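Xyloglucanase (Paenibacillus pabuli, PDB 2JEP) probably hydrolyses xyloglucan of plant cell walls as a family 5 glycoside hydrolase built on a TIM barrel. Local coordinates at residues D299-E302 with S303-S307. Residues are numbered along the deposited sequence; the frame is centred on the assembly and turned at random.
Sequences DYLE and SQFKS
Two i to i+4 side-chain pairs, Tyr300 with Gln304 and Leu301 with Phe305, line the first turns of helix 298-313, which lies between barrel strands 259-265 and 319-324 in the chain. In the first pair the bent chain of Gln304 lies over one face of the phenol: its CG sits 3.7 Å from the ring centroid, a CH-pi contact displaced toward the rim, and the carboxamide beyond it is stacked parallel to the ring, within 1° of its plane. Gln304 CD comes 3.5 Å from Tyr300 OH, so the amide overlies the hydroxyl end of the phenol. Tyr300 CG stands anti to the backbone N (chi1 -178°), which swings the ring forward along the helix to meet Gln304. The amide is also held from outside, NE2 donating to Asp232, while Trp295 packs edge-to-face with the tyrosine. An alanine in place of Tyr300 would probably leave the flat side of the Gln304 carboxamide without its aromatic partner and Trp295 without its ring contact. In the second pair, one methyl of Leu301, CD1, sits squarely over one face of the Phe305 ring, a second CH-pi contact 3.8 Å from the centroid and 8° off the normal. Beneath both pairs run the helical backbone bonds, among them Gln304 N to Tyr300 O (2.9 Å) and a nearly straight Phe305 N to Leu301 O (3.0 Å). Glu302 OE2 lies 3.8 Å from Lys306 CD; Glu302 OE1 forms salt bridges with Lys350 and Lys353, OE2 hydrogen-bonds to the Tyr354 hydroxyl, and Lys306 pairs with Asp310. The two pairs set one face of this outer helix against Tyr265 of strand 259-265 and the neighbouring helices 231-235 and 336-353, the layering of a (beta/alpha)8 barrel.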
loop_
_atom_site.group_PDB
_atom_site.type_symbol
_atom_site.label_atom_id
_atom_site.label_comp_id
_atom_site.label_asym_id
_atom_site.label_seq_id
_atom_site.Cartn_x
_atom_site.Cartn_y
_atom_site.Cartn_z
ATOM N N ASP A 299 23.475 -0.437 -0.182
ATOM C CA ASP A 299 23.756 -0.208 1.236
ATOM C C ASP A 299 22.636 0.533 1.952
ATOM O O ASP A 299 22.300 0.218 3.106
ATOM C CB ASP A 299 25.119 0.480 1.454
ATOM C CG ASP A 299 25.357 1.740 0.569
ATOM O OD1 ASP A 299 24.517 2.106 -0.299
ATOM O OD2 ASP A 299 26.421 2.411 0.775
ATOM N N TYR A 300 22.064 1.499 1.262
ATOM C CA TYR A 300 20.938 2.266 1.802
ATOM C C TYR A 300 19.694 1.412 1.939
ATOM O O TYR A 300 19.012 1.427 2.965
ATOM C CB TYR A 300 20.689 3.484 0.920
ATOM C CG TYR A 300 19.589 4.366 1.425
ATOM C CD1 TYR A 300 19.816 5.239 2.455
ATOM C CD2 TYR A 300 18.339 4.340 0.860
ATOM C CE1 TYR A 300 18.808 6.061 2.924
ATOM C CE2 TYR A 300 17.310 5.149 1.331
ATOM C CZ TYR A 300 17.556 6.020 2.342
ATOM O OH TYR A 300 16.527 6.813 2.802
ATOM N N LEU A 301 19.410 0.618 0.915
ATOM C CA LEU A 301 18.285 -0.291 0.955
ATOM C C LEU A 301 18.415 -1.247 2.151
ATOM O O LEU A 301 17.444 -1.478 2.885
ATOM C CB LEU A 301 18.210 -1.056 -0.364
ATOM C CG LEU A 301 17.234 -2.216 -0.465
ATOM C CD1 LEU A 301 15.784 -1.780 -0.195
ATOM C CD2 LEU A 301 17.357 -2.864 -1.825
ATOM N N GLU A 302 19.608 -1.794 2.335
ATOM C CA GLU A 302 19.876 -2.650 3.500
ATOM C C GLU A 302 19.575 -1.964 4.834
ATOM O O GLU A 302 18.875 -2.535 5.685
ATOM C CB GLU A 302 21.330 -3.139 3.427
ATOM C CG GLU A 302 21.886 -3.748 4.716
ATOM C CD GLU A 302 21.215 -5.020 5.176
ATOM O OE1 GLU A 302 20.704 -5.804 4.330
ATOM O OE2 GLU A 302 21.195 -5.254 6.419
ATOM N N SER A 303 20.112 -0.767 5.033
ATOM C CA SER A 303 19.913 -0.015 6.281
ATOM C C SER A 303 18.436 0.279 6.520
ATOM O O SER A 303 17.915 0.149 7.629
ATOM C CB SER A 303 20.678 1.316 6.220
ATOM O OG SER A 303 20.511 2.070 7.418
ATOM N N GLN A 304 17.761 0.726 5.467
ATOM C CA GLN A 304 16.366 1.073 5.585
ATOM C C GLN A 304 15.519 -0.116 6.012
ATOM O O GLN A 304 14.714 -0.038 6.942
ATOM C CB GLN A 304 15.865 1.644 4.257
ATOM C CG GLN A 304 16.388 3.024 3.965
ATOM C CD GLN A 304 15.685 4.070 4.752
ATOM O OE1 GLN A 304 14.487 4.297 4.526
ATOM N NE2 GLN A 304 16.386 4.682 5.680
ATOM N N PHE A 305 15.619 -1.216 5.284
ATOM C CA PHE A 305 14.765 -2.357 5.590
ATOM C C PHE A 305 15.172 -3.010 6.901
ATOM O O PHE A 305 14.297 -3.442 7.677
ATOM C CB PHE A 305 14.725 -3.359 4.437
ATOM C CG PHE A 305 13.825 -2.962 3.278
ATOM C CD1 PHE A 305 13.460 -1.641 3.051
ATOM C CD2 PHE A 305 13.360 -3.928 2.402
ATOM C CE1 PHE A 305 12.656 -1.309 1.978
ATOM C CE2 PHE A 305 12.559 -3.602 1.310
ATOM C CZ PHE A 305 12.206 -2.281 1.111
ATOM N N LYS A 306 16.468 -3.036 7.208
ATOM C CA LYS A 306 16.862 -3.573 8.506
ATOM C C LYS A 306 16.215 -2.762 9.629
ATOM O O LYS A 306 15.846 -3.328 10.660
ATOM C CB LYS A 306 18.375 -3.603 8.675
ATOM C CG LYS A 306 18.780 -4.313 9.965
ATOM C CD LYS A 306 20.280 -4.533 10.030
ATOM C CE LYS A 306 20.644 -5.386 11.228
ATOM N NZ LYS A 306 20.446 -4.651 12.509
ATOM N N SER A 307 16.046 -1.457 9.446
ATOM C CA SER A 307 15.479 -0.645 10.522
ATOM C C SER A 307 14.025 -1.025 10.802
ATOM O O SER A 307 13.592 -1.000 11.962
ATOM C CB SER A 307 15.647 0.840 10.244
ATOM O OG SER A 307 14.743 1.356 9.279
#